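Local atomic coordinates of CalS11 (Micromonospora echinospora, PDB entry 3TOS), a protein that probably transfers a methyl group from S-adenosylmethionine to an oxygen atom of its substrate, acting as an O-methyltransferase of calicheamicin biosynthesis. Residues G77-R82 / G128-P133. Sequence-based numbering, arbitrary orientation. Where two conformers were deposited one is given.
Sequences GVRFGR and GRFAVP. With SAH (S-adenosyl-L-homocysteine), chain O.
The guanidinium of Arg79 lies with one face against the rim of the Phe130 ring: CD1 sits over its centre, 3.7 Å from CZ, and the two planes are turned 64° apart. Because the ring offers its edge, its faces serve other partners, SAH SD over one and CG of Arg129, the residue just before it, over the opposite. Arg79 reaches this place with CG anti to its backbone N (chi1 -156°) and an extended chain, and on the way its CG packs 3.8 Å from Val132 CG1. In the guanidinium plane, NE donates to a water at 2.8 Å, which in turn donates to Ala131 O, so a bridge joins the segments where no direct hydrogen bond does. With an alanine in place of Arg79, the edge of Phe130 would probably lose the flat group lying against it and the bridging water its donor. Beyond Arg79, the same Val132 methyl CG1 lies over the Phe80 ring as a CH-pi contact, 3.8 Å from the centroid and 18° off the normal; anti to the carbonyl carbon, it is wedged between the Arg79 chain and this ring, a buried place that suits a compact, apolar valine. Pro133 CD extends this apolar patch, 3.9 Å from Phe80 CE1. Segment 77-82 follows strand 72-76 and leads into helix 82-94, the glycine-bearing cofactor loop of a Rossmann-like methyltransferase. Gly77 and Gly81 adopt backbone angles that a side chain would strain, and Gly77 O accepts a 2.8 Å hydrogen bond from SAH N. Arg82, its chain bent at chi3, turns its guanidinium edge to the cofactor carboxylate, NE and NH2 both donating to SAH OXT. Further out, Asp107 OD2 takes the backbone N-H groups of Val78 and Arg79 as well as a hydrogen bond from SAH, while Pro36 of a second subunit packs on Phe80.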
loop_
_atom_site.group_PDB
_atom_site.type_symbol
_atom_site.label_atom_id
_atom_site.label_comp_id
_atom_site.label_asym_id
_atom_site.label_seq_id
_atom_site.Cartn_x
_atom_site.Cartn_y
_atom_site.Cartn_z
ATOM N N GLY B 77 -28.492 22.140 -16.823
ATOM C CA GLY B 77 -29.658 21.277 -17.152
ATOM C C GLY B 77 -30.206 20.767 -15.829
ATOM O O GLY B 77 -29.743 19.744 -15.308
ATOM N N VAL B 78 -31.215 21.470 -15.299
ATOM C CA VAL B 78 -31.715 21.237 -13.936
ATOM C C VAL B 78 -33.061 20.542 -13.969
ATOM O O VAL B 78 -33.316 19.696 -13.122
ATOM C CB VAL B 78 -31.882 22.627 -13.261
ATOM C CG1 VAL B 78 -32.552 22.554 -11.880
ATOM C CG2 VAL B 78 -30.453 23.249 -13.090
ATOM N N ARG B 79 -33.936 20.898 -14.903
ATOM C CA ARG B 79 -35.326 20.380 -14.928
ATOM C C ARG B 79 -36.052 20.613 -13.601
ATOM O O ARG B 79 -36.166 21.787 -13.203
ATOM C CB ARG B 79 -35.415 18.904 -15.389
ATOM C CG ARG B 79 -36.817 18.538 -15.989
ATOM C CD ARG B 79 -36.843 17.055 -16.250
ATOM N NE ARG B 79 -38.148 16.627 -16.726
ATOM C CZ ARG B 79 -38.473 15.366 -17.054
ATOM N NH1 ARG B 79 -37.622 14.374 -16.886
ATOM N NH2 ARG B 79 -39.719 15.061 -17.468
ATOM N N PHE B 80 -36.543 19.577 -12.914
ATOM C CA PHE B 80 -37.244 19.819 -11.629
ATOM C C PHE B 80 -36.251 19.971 -10.448
ATOM O O PHE B 80 -36.664 20.308 -9.326
ATOM C CB PHE B 80 -38.248 18.686 -11.297
ATOM C CG PHE B 80 -39.352 18.568 -12.299
ATOM C CD1 PHE B 80 -40.376 19.512 -12.278
ATOM C CD2 PHE B 80 -39.408 17.530 -13.217
ATOM C CE1 PHE B 80 -41.444 19.449 -13.132
ATOM C CE2 PHE B 80 -40.511 17.437 -14.141
ATOM C CZ PHE B 80 -41.514 18.447 -14.108
ATOM N N GLY B 81 -34.961 19.683 -10.671
ATOM C CA GLY B 81 -33.987 19.939 -9.615
ATOM C C GLY B 81 -33.520 18.708 -8.875
ATOM O O GLY B 81 -32.889 18.851 -7.832
ATOM N N ARG B 82 -33.734 17.506 -9.409
ATOM C CA ARG B 82 -33.284 16.286 -8.727
ATOM C C ARG B 82 -31.873 16.376 -8.159
ATOM O O ARG B 82 -31.616 16.055 -6.990
ATOM C CB ARG B 82 -33.288 15.134 -9.741
ATOM C CG ARG B 82 -32.747 13.827 -9.101
ATOM C CD ARG B 82 -32.859 12.580 -10.015
ATOM N NE ARG B 82 -32.196 12.804 -11.307
ATOM C CZ ARG B 82 -31.920 11.853 -12.205
ATOM N NH1 ARG B 82 -32.193 10.572 -11.943
ATOM N NH2 ARG B 82 -31.276 12.180 -13.343
ATOM N N GLY B 128 -38.752 22.875 -26.436
ATOM C CA GLY B 128 -39.671 22.792 -25.330
ATOM C C GLY B 128 -39.662 21.496 -24.564
ATOM O O GLY B 128 -40.276 21.417 -23.519
ATOM N N ARG B 129 -38.994 20.472 -25.082
ATOM C CA ARG B 129 -38.916 19.196 -24.385
ATOM C C ARG B 129 -38.270 19.444 -23.033
ATOM O O ARG B 129 -37.304 20.212 -22.954
ATOM C CB ARG B 129 -38.102 18.159 -25.172
ATOM C CG ARG B 129 -37.946 16.853 -24.406
ATOM C CD ARG B 129 -39.339 16.086 -24.454
ATOM N NE ARG B 129 -39.369 14.816 -23.723
ATOM C CZ ARG B 129 -40.375 13.944 -23.756
ATOM N NH1 ARG B 129 -41.454 14.155 -24.502
ATOM N NH2 ARG B 129 -40.294 12.814 -23.063
ATOM N N PHE B 130 -38.827 18.829 -21.972
ATOM C CA PHE B 130 -38.351 18.998 -20.611
ATOM C C PHE B 130 -38.777 20.305 -19.914
ATOM O O PHE B 130 -38.280 20.601 -18.813
ATOM C CB PHE B 130 -36.837 18.781 -20.395
ATOM C CG PHE B 130 -36.320 17.433 -20.783
ATOM C CD1 PHE B 130 -36.757 16.282 -20.153
ATOM C CD2 PHE B 130 -35.318 17.339 -21.727
ATOM C CE1 PHE B 130 -36.271 15.033 -20.523
ATOM C CE2 PHE B 130 -34.808 16.110 -22.102
ATOM C CZ PHE B 130 -35.283 14.935 -21.478
ATOM N N ALA B 131 -39.666 21.089 -20.533
ATOM C CA ALA B 131 -40.230 22.277 -19.889
ATOM C C ALA B 131 -40.797 21.907 -18.501
ATOM O O ALA B 131 -41.409 20.840 -18.338
ATOM C CB ALA B 131 -41.341 22.861 -20.696
ATOM N N VAL B 132 -40.614 22.795 -17.519
ATOM C CA VAL B 132 -41.274 22.639 -16.265
ATOM C C VAL B 132 -42.274 23.809 -16.140
ATOM O O VAL B 132 -42.225 24.761 -16.902
ATOM C CB VAL B 132 -40.251 22.592 -15.097
ATOM C CG1 VAL B 132 -39.290 21.388 -15.313
ATOM C CG2 VAL B 132 -39.444 23.864 -15.018
ATOM N N PRO B 133 -43.208 23.720 -15.183
ATOM C CA PRO B 133 -44.308 24.676 -15.203
ATOM C C PRO B 133 -43.895 26.111 -15.005
ATOM O O PRO B 133 -42.857 26.383 -14.338
ATOM C CB PRO B 133 -45.121 24.250 -13.976
ATOM C CG PRO B 133 -44.892 22.797 -13.834
ATOM C CD PRO B 133 -43.443 22.595 -14.240
HETATM N N SAH O . -30.590 17.214 -14.354
HETATM C CA SAH O . -32.053 16.938 -14.534
HETATM C CB SAH O . -32.425 16.611 -15.971
HETATM C CG SAH O . -32.201 17.808 -16.918
HETATM S SD SAH O . -33.103 17.548 -18.432
HETATM C C SAH O . -32.376 15.737 -13.647
HETATM O O SAH O . -33.566 15.304 -13.569
HETATM O OXT SAH O . -31.519 15.241 -12.904
HETATM C "C5'" SAH O . -32.247 18.617 -19.601
HETATM C "C4'" SAH O . -32.343 20.143 -19.260
HETATM O "O4'" SAH O . -31.399 20.852 -20.074
HETATM C "C3'" SAH O . -33.734 20.669 -19.646
HETATM O "O3'" SAH O . -34.428 21.156 -18.471
HETATM C "C2'" SAH O . -33.415 21.744 -20.670
HETATM O "O2'" SAH O . -34.276 22.901 -20.630
HETATM C "C1'" SAH O . -31.956 22.113 -20.312
HETATM N N9 SAH O . -31.241 22.737 -21.452
HETATM C C8 SAH O . -30.924 22.176 -22.649
HETATM N N7 SAH O . -30.340 23.152 -23.390
HETATM C C5 SAH O . -30.300 24.306 -22.692
HETATM C C6 SAH O . -29.800 25.661 -22.952
HETATM N N6 SAH O . -29.290 25.976 -24.165
HETATM N N1 SAH O . -29.925 26.557 -21.941
HETATM C C2 SAH O . -30.462 26.222 -20.729
HETATM N N3 SAH O . -31.004 25.017 -20.442
HETATM C C4 SAH O . -30.868 24.034 -21.401
HETATM O O HOH W 1 -40.299 18.122 -17.712
#